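Local structure of ABC sugar transporter, periplasmic sugar binding protein (Legionella pneumophila subsp. pneumophila, 3ROT) at residues 66-71 against 91-96; 74-79 against 100-105; 125-130 against 189-194; 130-135 against 184-189. The protein probably binds a sugar in the periplasm for uptake by an ABC transporter. One frame throughout, in Å; residues are numbered along the deposited sequence.

Interaction 1 of 4, residues 66-71 against 91-96; sequences ATTIPS and AVDTRP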
loop_
_atom_site.group_PDB
_atom_site.type_symbol
_atom_site.label_atom_id
_atom_site.label_comp_id
_atom_site.label_asym_id
_atom_site.label_seq_id
_atom_site.Cartn_x
_atom_site.Cartn_y
_atom_site.Cartn_z
ATOM N N ALA A 66 5.413 20.076 12.668
ATOM C CA ALA A 66 6.286 18.932 12.844
ATOM C C ALA A 66 6.428 18.461 11.401
ATOM O O ALA A 66 5.439 18.406 10.664
ATOM C CB ALA A 66 5.626 17.868 13.698
ATOM N N THR A 67 7.651 18.166 10.977
ATOM C CA THR A 67 7.849 17.734 9.604
ATOM C C THR A 67 9.074 16.838 9.438
ATOM O O THR A 67 10.006 16.890 10.233
ATOM C CB THR A 67 7.983 18.958 8.649
ATOM O OG1 THR A 67 8.016 18.509 7.290
ATOM C CG2 THR A 67 9.255 19.742 8.931
ATOM N N THR A 68 9.041 15.989 8.420
ATOM C CA THR A 68 10.169 15.131 8.119
ATOM C C THR A 68 11.047 16.006 7.219
ATOM O O THR A 68 10.560 16.950 6.605
ATOM C CB THR A 68 9.732 13.867 7.342
ATOM O OG1 THR A 68 9.266 14.243 6.043
ATOM C CG2 THR A 68 8.605 13.147 8.070
ATOM N N ILE A 69 12.342 15.717 7.161
ATOM C CA ILE A 69 13.243 16.494 6.329
ATOM C C ILE A 69 14.180 15.482 5.673
ATOM O O ILE A 69 15.331 15.327 6.087
ATOM C CB ILE A 69 14.041 17.516 7.184
ATOM C CG1 ILE A 69 13.084 18.263 8.123
ATOM C CG2 ILE A 69 14.776 18.509 6.269
ATOM C CD1 ILE A 69 13.753 19.309 9.035
ATOM N N PRO A 70 13.680 14.765 4.642
ATOM C CA PRO A 70 14.412 13.738 3.888
ATOM C C PRO A 70 15.412 14.237 2.850
ATOM O O PRO A 70 15.912 13.446 2.056
ATOM C CB PRO A 70 13.296 12.931 3.247
ATOM C CG PRO A 70 12.319 13.993 2.892
ATOM C CD PRO A 70 12.298 14.878 4.139
ATOM N N SER A 71 15.694 15.536 2.849
ATOM C CA SER A 71 16.640 16.116 1.898
ATOM C C SER A 71 17.486 17.193 2.571
ATOM O O SER A 71 16.989 17.953 3.406
ATOM C CB SER A 71 15.891 16.727 0.712
ATOM O OG SER A 71 16.779 17.383 -0.181
ATOM N N ALA A 91 11.603 18.538 13.834
ATOM C CA ALA A 91 11.875 17.528 12.822
ATOM C C ALA A 91 11.520 16.155 13.388
ATOM O O ALA A 91 11.856 15.839 14.527
ATOM C CB ALA A 91 13.350 17.562 12.415
ATOM N N VAL A 92 10.826 15.353 12.588
ATOM C CA VAL A 92 10.450 14.014 12.999
ATOM C C VAL A 92 10.799 12.998 11.917
ATOM O O VAL A 92 10.801 13.320 10.720
ATOM C CB VAL A 92 8.936 13.924 13.303
ATOM C CG1 VAL A 92 8.571 14.888 14.413
ATOM C CG2 VAL A 92 8.139 14.235 12.050
ATOM N N ASP A 93 11.116 11.783 12.357
ATOM C CA ASP A 93 11.444 10.664 11.478
ATOM C C ASP A 93 12.781 10.788 10.764
ATOM O O ASP A 93 13.623 9.913 10.878
ATOM C CB ASP A 93 10.324 10.463 10.454
ATOM C CG ASP A 93 10.620 9.339 9.475
ATOM O OD1 ASP A 93 10.551 8.156 9.876
ATOM O OD2 ASP A 93 10.925 9.651 8.308
ATOM N N THR A 94 12.970 11.870 10.022
ATOM C CA THR A 94 14.213 12.078 9.290
ATOM C C THR A 94 14.662 13.511 9.479
ATOM O O THR A 94 13.842 14.435 9.452
ATOM C CB THR A 94 14.043 11.849 7.768
ATOM O OG1 THR A 94 13.427 10.579 7.532
ATOM C CG2 THR A 94 15.410 11.888 7.068
ATOM N N ARG A 95 15.964 13.694 9.660
ATOM C CA ARG A 95 16.509 15.030 9.846
ATOM C C ARG A 95 17.700 15.279 8.932
ATOM O O ARG A 95 18.370 14.341 8.502
ATOM C CB ARG A 95 16.946 15.228 11.294
ATOM C CG ARG A 95 18.084 14.329 11.724
ATOM C CD ARG A 95 18.737 14.893 12.958
ATOM N NE ARG A 95 19.424 13.883 13.751
ATOM C CZ ARG A 95 19.879 14.099 14.986
ATOM N NH1 ARG A 95 19.717 15.292 15.553
ATOM N NH2 ARG A 95 20.481 13.126 15.662
ATOM N N PRO A 96 17.981 16.557 8.629
ATOM C CA PRO A 96 19.098 16.947 7.765
ATOM C C PRO A 96 20.427 16.854 8.513
ATOM O O PRO A 96 20.455 16.793 9.739
ATOM C CB PRO A 96 18.747 18.383 7.395
ATOM C CG PRO A 96 18.154 18.895 8.675
ATOM C CD PRO A 96 17.242 17.743 9.097
#
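Ala91 forms a parallel bridge with Thr67, and its CB meets CD1 of Ile69 at 3.8 Å. At Val92 the chain gives its amide to the other strand: Val92 N donates to Thr67 O at 2.9 Å. The isopropyl group turns CG1 anti to its own carbonyl carbon (chi1 -60°), which brings that methyl to 4.3 Å from Ala66 CB. The Val92 carbonyl faces Thr68, receiving a CA-H...O contact with 3.2 Å between Val92 O and Thr68 CA. Asp93 is the central residue of a classic gamma turn closed by Thr94 N to Val92 O, and its CB runs alongside Thr68 CG2. Asp93 OD2 is met from above the carboxylate plane by Thr94 OG1 at 2.8 Å, and it also binds a glycerol molecule, probably from the crystallisation liquor. From the last residue of the turn, Thr94 O accepts Ile69 N over 3.0 Å, and Thr94 CG2 lies 3.8 Å from Pro70 CA. Pro96 closes the contact, its CD packing against Ile69 CB at 3.7 Å. The backbones therefore carry the polar links between the strand ends, while Thr68 OG1 is held by His11 and Gln50. With the Asp93 carboxylate on the glycerol, which may mark a pocket, the chemistry is consistent with a polar ligand site beside the carboxyl ends of parallel strands.

Interaction 2 of 4, residues 74-79 against 100-105; sequences AFSKSL and TKNPYL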
loop_
_atom_site.group_PDB
_atom_site.type_symbol
_atom_site.label_atom_id
_atom_site.label_comp_id
_atom_site.label_asym_id
_atom_site.label_seq_id
_atom_site.Cartn_x
_atom_site.Cartn_y
_atom_site.Cartn_z
ATOM N N ALA A 74 16.376 20.469 -0.414
ATOM C CA ALA A 74 14.995 20.802 -0.743
ATOM C C ALA A 74 14.235 21.686 0.244
ATOM O O ALA A 74 13.446 22.538 -0.170
ATOM C CB ALA A 74 14.208 19.518 -0.972
ATOM N N PHE A 75 14.473 21.501 1.536
ATOM C CA PHE A 75 13.743 22.252 2.557
ATOM C C PHE A 75 14.397 23.493 3.175
ATOM O O PHE A 75 13.737 24.245 3.899
ATOM C CB PHE A 75 13.348 21.275 3.662
ATOM C CG PHE A 75 12.603 20.077 3.149
ATOM C CD1 PHE A 75 11.230 20.141 2.927
ATOM C CD2 PHE A 75 13.285 18.914 2.804
ATOM C CE1 PHE A 75 10.550 19.068 2.364
ATOM C CE2 PHE A 75 12.617 17.838 2.243
ATOM C CZ PHE A 75 11.242 17.913 2.018
ATOM N N SER A 76 15.672 23.716 2.876
ATOM C CA SER A 76 16.413 24.850 3.432
ATOM C C SER A 76 15.675 26.182 3.470
ATOM O O SER A 76 15.494 26.772 4.533
ATOM C CB SER A 76 17.722 25.030 2.672
ATOM O OG SER A 76 18.460 23.824 2.691
ATOM N N LYS A 77 15.259 26.657 2.305
ATOM C CA LYS A 77 14.571 27.937 2.212
ATOM C C LYS A 77 13.305 27.982 3.055
ATOM O O LYS A 77 13.050 28.963 3.748
ATOM C CB LYS A 77 14.226 28.237 0.756
ATOM C CG LYS A 77 14.048 29.711 0.475
ATOM C CD LYS A 77 15.079 30.185 -0.539
ATOM C CE LYS A 77 16.491 29.823 -0.103
ATOM N NZ LYS A 77 17.504 30.202 -1.132
ATOM N N SER A 78 12.511 26.921 2.986
ATOM C CA SER A 78 11.268 26.843 3.746
ATOM C C SER A 78 11.551 26.878 5.244
ATOM O O SER A 78 10.866 27.570 5.999
ATOM C CB SER A 78 10.521 25.556 3.396
ATOM O OG SER A 78 10.286 25.474 2.000
ATOM N N LEU A 79 12.565 26.123 5.664
ATOM C CA LEU A 79 12.954 26.062 7.066
ATOM C C LEU A 79 13.428 27.424 7.546
ATOM O O LEU A 79 13.059 27.874 8.629
ATOM C CB LEU A 79 14.067 25.030 7.259
ATOM C CG LEU A 79 13.601 23.579 7.109
ATOM C CD1 LEU A 79 14.800 22.641 7.188
ATOM C CD2 LEU A 79 12.573 23.254 8.200
ATOM N N THR A 100 22.245 24.406 10.426
ATOM C CA THR A 100 22.534 25.829 10.276
ATOM C C THR A 100 21.831 26.227 8.985
ATOM O O THR A 100 21.164 27.255 8.920
ATOM C CB THR A 100 24.044 26.119 10.134
ATOM O OG1 THR A 100 24.558 25.431 8.990
ATOM C CG2 THR A 100 24.799 25.666 11.378
ATOM N N LYS A 101 21.964 25.375 7.970
ATOM C CA LYS A 101 21.344 25.595 6.667
ATOM C C LYS A 101 19.880 25.170 6.688
ATOM O O LYS A 101 19.051 25.736 5.974
ATOM C CB LYS A 101 22.095 24.803 5.591
ATOM C CG LYS A 101 23.570 25.147 5.529
ATOM C CD LYS A 101 24.343 24.290 4.530
ATOM C CE LYS A 101 24.063 24.689 3.092
ATOM N NZ LYS A 101 25.026 24.038 2.152
ATOM N N ASN A 102 19.573 24.169 7.513
ATOM C CA ASN A 102 18.213 23.647 7.637
ATOM C C ASN A 102 17.760 23.731 9.090
ATOM O O ASN A 102 17.672 22.719 9.786
ATOM C CB ASN A 102 18.163 22.189 7.164
ATOM C CG ASN A 102 18.627 22.027 5.736
ATOM O OD1 ASN A 102 19.749 21.581 5.477
ATOM N ND2 ASN A 102 17.772 22.399 4.797
ATOM N N PRO A 103 17.440 24.946 9.556
ATOM C CA PRO A 103 17.002 25.157 10.937
ATOM C C PRO A 103 15.706 24.469 11.348
ATOM O O PRO A 103 14.729 24.434 10.598
ATOM C CB PRO A 103 16.903 26.678 11.036
ATOM C CG PRO A 103 16.472 27.062 9.660
ATOM C CD PRO A 103 17.336 26.196 8.779
ATOM N N TYR A 104 15.732 23.911 12.553
ATOM C CA TYR A 104 14.590 23.250 13.170
ATOM C C TYR A 104 14.995 23.196 14.638
ATOM O O TYR A 104 16.184 23.241 14.951
ATOM C CB TYR A 104 14.335 21.852 12.566
ATOM C CG TYR A 104 15.417 20.811 12.787
ATOM C CD1 TYR A 104 15.489 20.097 13.982
ATOM C CD2 TYR A 104 16.384 20.564 11.813
ATOM C CE1 TYR A 104 16.491 19.174 14.210
ATOM C CE2 TYR A 104 17.397 19.641 12.031
ATOM C CZ TYR A 104 17.445 18.951 13.236
ATOM O OH TYR A 104 18.453 18.063 13.487
ATOM N N LEU A 105 14.021 23.130 15.539
ATOM C CA LEU A 105 14.329 23.127 16.962
ATOM C C LEU A 105 14.950 21.830 17.463
ATOM O O LEU A 105 16.116 21.807 17.876
ATOM C CB LEU A 105 13.071 23.458 17.765
ATOM C CG LEU A 105 12.514 24.872 17.556
ATOM C CD1 LEU A 105 11.180 24.987 18.266
ATOM C CD2 LEU A 105 13.492 25.923 18.088
#
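Leu79 loses more surface to the contact than any other residue of the two segments, and its two methyls divide the work. CD1 presses on Asn102 CB at 3.4 Å, whereas CD2 sits 3.4 Å from the backbone oxygen Pro103 O. With CG placed anti to the carbonyl carbon (chi1 -71°), the leucine fork is set between Asn102 CB and Pro103 O, and its CB still meets Pro103 CD at 3.8 Å. Asn102 comes next. Its CB supports the leucine, crossing it at an angle, while its amide extends to the first turn of the helix and lies against Ser76. As modelled, Asn102 ND2 is 2.6 Å from Ser76 OG, but the amide is probably turned over, so the donor and acceptor of this close polar approach cannot be assigned. Ser76 CB also packs against Lys101 O, 3.6 Å away. Pro103, the third, lays its ring along the helix backbone, CG being 3.7 Å from Leu79 O. A further link lies just outside: Lys101 O accepts a hydrogen bond from Gln80. The loop 100-105 thus runs over one side of helix 76-85 on its way from strand 89-92 to strand 107-109. Leu79 also touches Val89 of strand 89-92, and Tyr104 covers Ala91 of the same strand. Phe75, just ahead of Ser76, packs instead on helix 47-59.

Interaction 3 of 4, residues 125-130 against 189-194; sequences ELTPSA and TNIIFC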
loop_
_atom_site.group_PDB
_atom_site.type_symbol
_atom_site.label_atom_id
_atom_site.label_comp_id
_atom_site.label_asym_id
_atom_site.label_seq_id
_atom_site.Cartn_x
_atom_site.Cartn_y
_atom_site.Cartn_z
ATOM N N GLU A 125 24.133 -12.203 14.108
ATOM C CA GLU A 125 23.967 -13.049 15.284
ATOM C C GLU A 125 22.954 -14.148 14.963
ATOM O O GLU A 125 23.203 -15.332 15.189
ATOM C CB GLU A 125 23.455 -12.225 16.466
ATOM C CG GLU A 125 23.268 -13.021 17.741
ATOM C CD GLU A 125 22.439 -12.283 18.782
ATOM O OE1 GLU A 125 22.654 -11.066 18.963
ATOM O OE2 GLU A 125 21.576 -12.924 19.426
ATOM N N LEU A 126 21.807 -13.740 14.430
ATOM C CA LEU A 126 20.745 -14.673 14.096
ATOM C C LEU A 126 21.007 -15.491 12.837
ATOM O O LEU A 126 20.442 -16.569 12.676
ATOM C CB LEU A 126 19.419 -13.914 13.960
ATOM C CG LEU A 126 18.995 -13.145 15.218
ATOM C CD1 LEU A 126 17.640 -12.487 14.980
ATOM C CD2 LEU A 126 18.920 -14.091 16.407
ATOM N N THR A 127 21.861 -14.984 11.951
ATOM C CA THR A 127 22.186 -15.684 10.712
ATOM C C THR A 127 23.705 -15.904 10.595
ATOM O O THR A 127 24.379 -15.266 9.781
ATOM C CB THR A 127 21.671 -14.896 9.479
ATOM O OG1 THR A 127 20.245 -14.725 9.578
ATOM C CG2 THR A 127 21.988 -15.643 8.192
ATOM N N PRO A 128 24.257 -16.806 11.425
ATOM C CA PRO A 128 25.688 -17.147 11.458
ATOM C C PRO A 128 26.206 -17.660 10.119
ATOM O O PRO A 128 27.374 -17.476 9.782
ATOM C CB PRO A 128 25.764 -18.227 12.536
ATOM C CG PRO A 128 24.649 -17.872 13.447
ATOM C CD PRO A 128 23.534 -17.535 12.483
ATOM N N SER A 129 25.329 -18.308 9.362
ATOM C CA SER A 129 25.688 -18.860 8.060
ATOM C C SER A 129 25.769 -17.795 6.962
ATOM O O SER A 129 25.932 -18.123 5.789
ATOM C CB SER A 129 24.665 -19.925 7.658
ATOM O OG SER A 129 23.375 -19.347 7.489
ATOM N N ALA A 130 25.652 -16.525 7.343
ATOM C CA ALA A 130 25.701 -15.412 6.390
ATOM C C ALA A 130 26.815 -15.530 5.338
ATOM O O ALA A 130 27.994 -15.666 5.677
ATOM C CB ALA A 130 25.844 -14.088 7.150
ATOM N N THR A 189 23.002 -15.643 -2.213
ATOM C CA THR A 189 22.510 -14.559 -1.365
ATOM C C THR A 189 21.556 -15.187 -0.355
ATOM O O THR A 189 20.547 -15.768 -0.747
ATOM C CB THR A 189 21.730 -13.506 -2.191
ATOM O OG1 THR A 189 22.561 -13.008 -3.252
ATOM C CG2 THR A 189 21.288 -12.344 -1.297
ATOM N N ASN A 190 21.870 -15.080 0.933
ATOM C CA ASN A 190 21.017 -15.672 1.963
ATOM C C ASN A 190 20.520 -14.702 3.026
ATOM O O ASN A 190 19.885 -15.104 4.006
ATOM C CB ASN A 190 21.722 -16.867 2.625
ATOM C CG ASN A 190 23.093 -16.518 3.190
ATOM O OD1 ASN A 190 23.579 -15.393 3.054
ATOM N ND2 ASN A 190 23.725 -17.495 3.828
ATOM N N ILE A 191 20.813 -13.422 2.836
ATOM C CA ILE A 191 20.352 -12.409 3.764
ATOM C C ILE A 191 19.811 -11.206 3.015
ATOM O O ILE A 191 20.446 -10.699 2.085
ATOM C CB ILE A 191 21.460 -11.914 4.705
ATOM C CG1 ILE A 191 21.900 -13.030 5.648
ATOM C CG2 ILE A 191 20.944 -10.739 5.522
ATOM C CD1 ILE A 191 22.823 -12.549 6.765
ATOM N N ILE A 192 18.626 -10.761 3.416
ATOM C CA ILE A 192 18.023 -9.589 2.805
ATOM C C ILE A 192 17.651 -8.568 3.870
ATOM O O ILE A 192 17.038 -8.898 4.891
ATOM C CB ILE A 192 16.765 -9.936 1.987
ATOM C CG1 ILE A 192 17.132 -10.873 0.826
ATOM C CG2 ILE A 192 16.141 -8.651 1.436
ATOM C CD1 ILE A 192 15.963 -11.262 -0.066
ATOM N N PHE A 193 18.060 -7.329 3.628
ATOM C CA PHE A 193 17.772 -6.218 4.520
ATOM C C PHE A 193 16.821 -5.275 3.787
ATOM O O PHE A 193 17.175 -4.747 2.736
ATOM C CB PHE A 193 19.042 -5.423 4.841
ATOM C CG PHE A 193 19.994 -6.114 5.769
ATOM C CD1 PHE A 193 19.887 -5.944 7.150
ATOM C CD2 PHE A 193 21.027 -6.899 5.264
ATOM C CE1 PHE A 193 20.797 -6.543 8.014
ATOM C CE2 PHE A 193 21.942 -7.502 6.127
ATOM C CZ PHE A 193 21.823 -7.320 7.503
ATOM N N CYS A 194 15.629 -5.059 4.335
ATOM C CA CYS A 194 14.670 -4.129 3.727
ATOM C C CYS A 194 14.747 -2.834 4.528
ATOM O O CYS A 194 14.524 -2.844 5.743
ATOM C CB CYS A 194 13.254 -4.676 3.797
ATOM S SG CYS A 194 13.003 -6.195 2.867
#
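Ile191 CD1 abuts two neighbouring methyl groups of the opposing turn, Ala130 CB at 3.4 Å and Thr127 CG2 at 3.5 Å. The first distance is tighter than usual for carbon against carbon, so the fit is close here. Thr127 and Ile191 meet tip to tip: with OG1 beside the backbone N (chi1 -59°), the threonine CG2 is left anti to it and reaches the isoleucine. One hydrogen bond joins the segments: Asn190 ND2 donates to Ser129 O at 3.0 Å. It is bent, at 139° about the hydrogen. The oxygen lies close to the plane of the asparagine amide, whereas the donor stands well above the carbonyl plane of Ser129. A second shell fixes both partners. Asn190 OD1 accepts from the backbone amides of Lys131 and Arg132, so the amide group is held at both ends and can hardly turn over. On the other side, a type I turn from Thr127 to Ala130, closed by Ala130 N to Thr127 O at 3.0 Å, presents the Ser129 carbonyl, and Thr127 OG1 is hydrogen-bonded to Tyr222 OH. The contact therefore packs the turn between helix 112-126 and strand 132-137 against Asn190 and Ile191, at the N-terminal end of strand 191-194. That strand lies between 132-137 and 220-224 in a parallel sheet, and Tyr222 of the latter also touches Ile191 and Leu126.

Interaction 4 of 4, residues 130-135 against 184-189; sequences AKRALV and KIHPET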
loop_
_atom_site.group_PDB
_atom_site.type_symbol
_atom_site.label_atom_id
_atom_site.label_comp_id
_atom_site.label_asym_id
_atom_site.label_seq_id
_atom_site.Cartn_x
_atom_site.Cartn_y
_atom_site.Cartn_z
ATOM N N ALA A 130 25.652 -16.525 7.343
ATOM C CA ALA A 130 25.701 -15.412 6.390
ATOM C C ALA A 130 26.815 -15.530 5.338
ATOM O O ALA A 130 27.994 -15.666 5.677
ATOM C CB ALA A 130 25.844 -14.088 7.150
ATOM N N LYS A 131 26.426 -15.457 4.065
ATOM C CA LYS A 131 27.354 -15.549 2.938
ATOM C C LYS A 131 27.349 -14.264 2.113
ATOM O O LYS A 131 28.400 -13.701 1.809
ATOM C CB LYS A 131 26.961 -16.704 2.008
ATOM C CG LYS A 131 26.969 -18.082 2.640
ATOM C CD LYS A 131 28.389 -18.577 2.900
ATOM C CE LYS A 131 28.379 -20.003 3.448
ATOM N NZ LYS A 131 27.731 -20.961 2.505
ATOM N N ARG A 132 26.149 -13.817 1.750
ATOM C CA ARG A 132 25.981 -12.627 0.936
ATOM C C ARG A 132 24.651 -11.940 1.271
ATOM O O ARG A 132 23.603 -12.593 1.326
ATOM C CB ARG A 132 26.000 -13.028 -0.538
ATOM C CG ARG A 132 26.008 -11.872 -1.521
ATOM C CD ARG A 132 25.809 -12.381 -2.947
ATOM N NE ARG A 132 26.225 -11.398 -3.946
ATOM C CZ ARG A 132 27.493 -11.132 -4.251
ATOM N NH1 ARG A 132 28.480 -11.779 -3.642
ATOM N NH2 ARG A 132 27.775 -10.214 -5.163
ATOM N N ALA A 133 24.703 -10.629 1.488
ATOM C CA ALA A 133 23.513 -9.853 1.828
ATOM C C ALA A 133 23.112 -8.886 0.736
ATOM O O ALA A 133 23.956 -8.348 0.017
ATOM C CB ALA A 133 23.735 -9.079 3.118
ATOM N N LEU A 134 21.809 -8.657 0.632
ATOM C CA LEU A 134 21.264 -7.736 -0.349
ATOM C C LEU A 134 20.479 -6.670 0.411
ATOM O O LEU A 134 19.653 -6.999 1.262
ATOM C CB LEU A 134 20.352 -8.495 -1.310
ATOM C CG LEU A 134 19.656 -7.726 -2.431
ATOM C CD1 LEU A 134 20.684 -7.217 -3.439
ATOM C CD2 LEU A 134 18.632 -8.653 -3.111
ATOM N N VAL A 135 20.763 -5.401 0.127
ATOM C CA VAL A 135 20.082 -4.287 0.781
ATOM C C VAL A 135 19.129 -3.634 -0.205
ATOM O O VAL A 135 19.560 -3.094 -1.234
ATOM C CB VAL A 135 21.074 -3.216 1.279
ATOM C CG1 VAL A 135 20.305 -2.041 1.895
ATOM C CG2 VAL A 135 22.025 -3.825 2.302
ATOM N N LYS A 184 18.891 -14.691 -9.365
ATOM C CA LYS A 184 19.199 -15.546 -10.507
ATOM C C LYS A 184 20.693 -15.439 -10.777
ATOM O O LYS A 184 21.316 -16.382 -11.257
ATOM C CB LYS A 184 18.418 -15.101 -11.747
ATOM C CG LYS A 184 16.904 -15.186 -11.597
ATOM C CD LYS A 184 16.189 -14.403 -12.696
ATOM C CE LYS A 184 14.723 -14.152 -12.343
ATOM N NZ LYS A 184 14.059 -13.202 -13.292
ATOM N N ILE A 185 21.262 -14.281 -10.454
ATOM C CA ILE A 185 22.681 -14.045 -10.660
ATOM C C ILE A 185 23.503 -14.412 -9.427
ATOM O O ILE A 185 24.638 -14.883 -9.551
ATOM C CB ILE A 185 22.939 -12.572 -11.033
ATOM C CG1 ILE A 185 22.167 -12.225 -12.309
ATOM C CG2 ILE A 185 24.426 -12.340 -11.254
ATOM C CD1 ILE A 185 22.274 -10.772 -12.727
ATOM N N HIS A 186 22.938 -14.196 -8.242
ATOM C CA HIS A 186 23.633 -14.525 -6.999
ATOM C C HIS A 186 22.756 -15.381 -6.097
ATOM O O HIS A 186 22.270 -14.919 -5.063
ATOM C CB HIS A 186 24.049 -13.252 -6.252
ATOM C CG HIS A 186 24.957 -12.361 -7.040
ATOM N ND1 HIS A 186 24.489 -11.419 -7.932
ATOM C CD2 HIS A 186 26.309 -12.300 -7.104
ATOM C CE1 HIS A 186 25.513 -10.817 -8.512
ATOM N NE2 HIS A 186 26.628 -11.333 -8.027
ATOM N N PRO A 187 22.548 -16.651 -6.476
ATOM C CA PRO A 187 21.721 -17.574 -5.694
ATOM C C PRO A 187 22.196 -17.804 -4.267
ATOM O O PRO A 187 21.394 -18.146 -3.402
ATOM C CB PRO A 187 21.734 -18.853 -6.534
ATOM C CG PRO A 187 23.038 -18.775 -7.261
ATOM C CD PRO A 187 23.097 -17.325 -7.666
ATOM N N GLU A 188 23.489 -17.613 -4.019
ATOM C CA GLU A 188 24.040 -17.811 -2.679
ATOM C C GLU A 188 23.573 -16.728 -1.693
ATOM O O GLU A 188 23.737 -16.878 -0.482
ATOM C CB GLU A 188 25.577 -17.840 -2.716
ATOM C CG GLU A 188 26.239 -16.504 -3.041
ATOM C CD GLU A 188 26.270 -16.195 -4.529
ATOM O OE1 GLU A 188 25.453 -16.765 -5.282
ATOM O OE2 GLU A 188 27.112 -15.369 -4.945
ATOM N N THR A 189 23.002 -15.643 -2.213
ATOM C CA THR A 189 22.510 -14.559 -1.365
ATOM C C THR A 189 21.556 -15.187 -0.355
ATOM O O THR A 189 20.547 -15.768 -0.747
ATOM C CB THR A 189 21.730 -13.506 -2.191
ATOM O OG1 THR A 189 22.561 -13.008 -3.252
ATOM C CG2 THR A 189 21.288 -12.344 -1.297
#
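Arg132 lies across His186 with its guanidinium almost exactly parallel to the imidazole, the two planes being 1° apart. The overlap is displaced: CD2 of His186 sits over one guanidinium face, 3.2 Å from Arg132 NH2. The arginine reaches this place through an extended chain, CG anti to the backbone N (chi1 -173°) and straight on to NE. His186 has its CG anti to the carbonyl carbon, and its ring stacks on Tyr182, whose hydroxyl also pairs with Arg132 NE; Tyr182 thus positions both members. Glu188 bends at chi2 (-81°), which brings OE2 to the edge of the imidazole, in its plane, and near the arginine. Arg132 NH1 and Glu188 OE2 remain 4.1 Å apart, with the oxygen well out of the guanidinium plane, so their attraction is at most one of charge. Thr189 OG1 lies at the guanidinium edge, 3.3 Å from Arg132 CD, while Thr189 CG2 turns to Leu134 CB at 4.0 Å. The hydroxyl donates to His186 O at 2.6 Å on an in-plane lone pair; that oxygen also takes Thr189 N, closing a type I turn. The turn follows directly on helix 172-185 of a right-handed beta-alpha-beta crossover, in which the chain passes from strand 162-167 over 132-137 to 191-194, as in the Rossmann-like lobes of periplasmic binding proteins.

The four contacts fall into two touching pairs on opposite sides of the chain's centre, one pair beside each of the two parallel sheets. Interactions 1 and 2 have centres 10 Å apart and meet where Pro96 CD packs on Tyr104 CE2 at 3.5 Å and Pro70 on Phe75. Interactions 3 and 4, with centres 9 Å apart, share Ala130 and Thr189 and are sewn together by neighbouring strands, with Ile191 O and Leu134 N 2.9 Å apart in a probable hydrogen bond. Between the pairs, interaction 1 comes nearest to interaction 3, about 12 Å between closest atoms, while the centres of interactions 2 and 4 are 40 Å apart. Among the four, interaction 1 is the one that meets the glycerol, at Asp93.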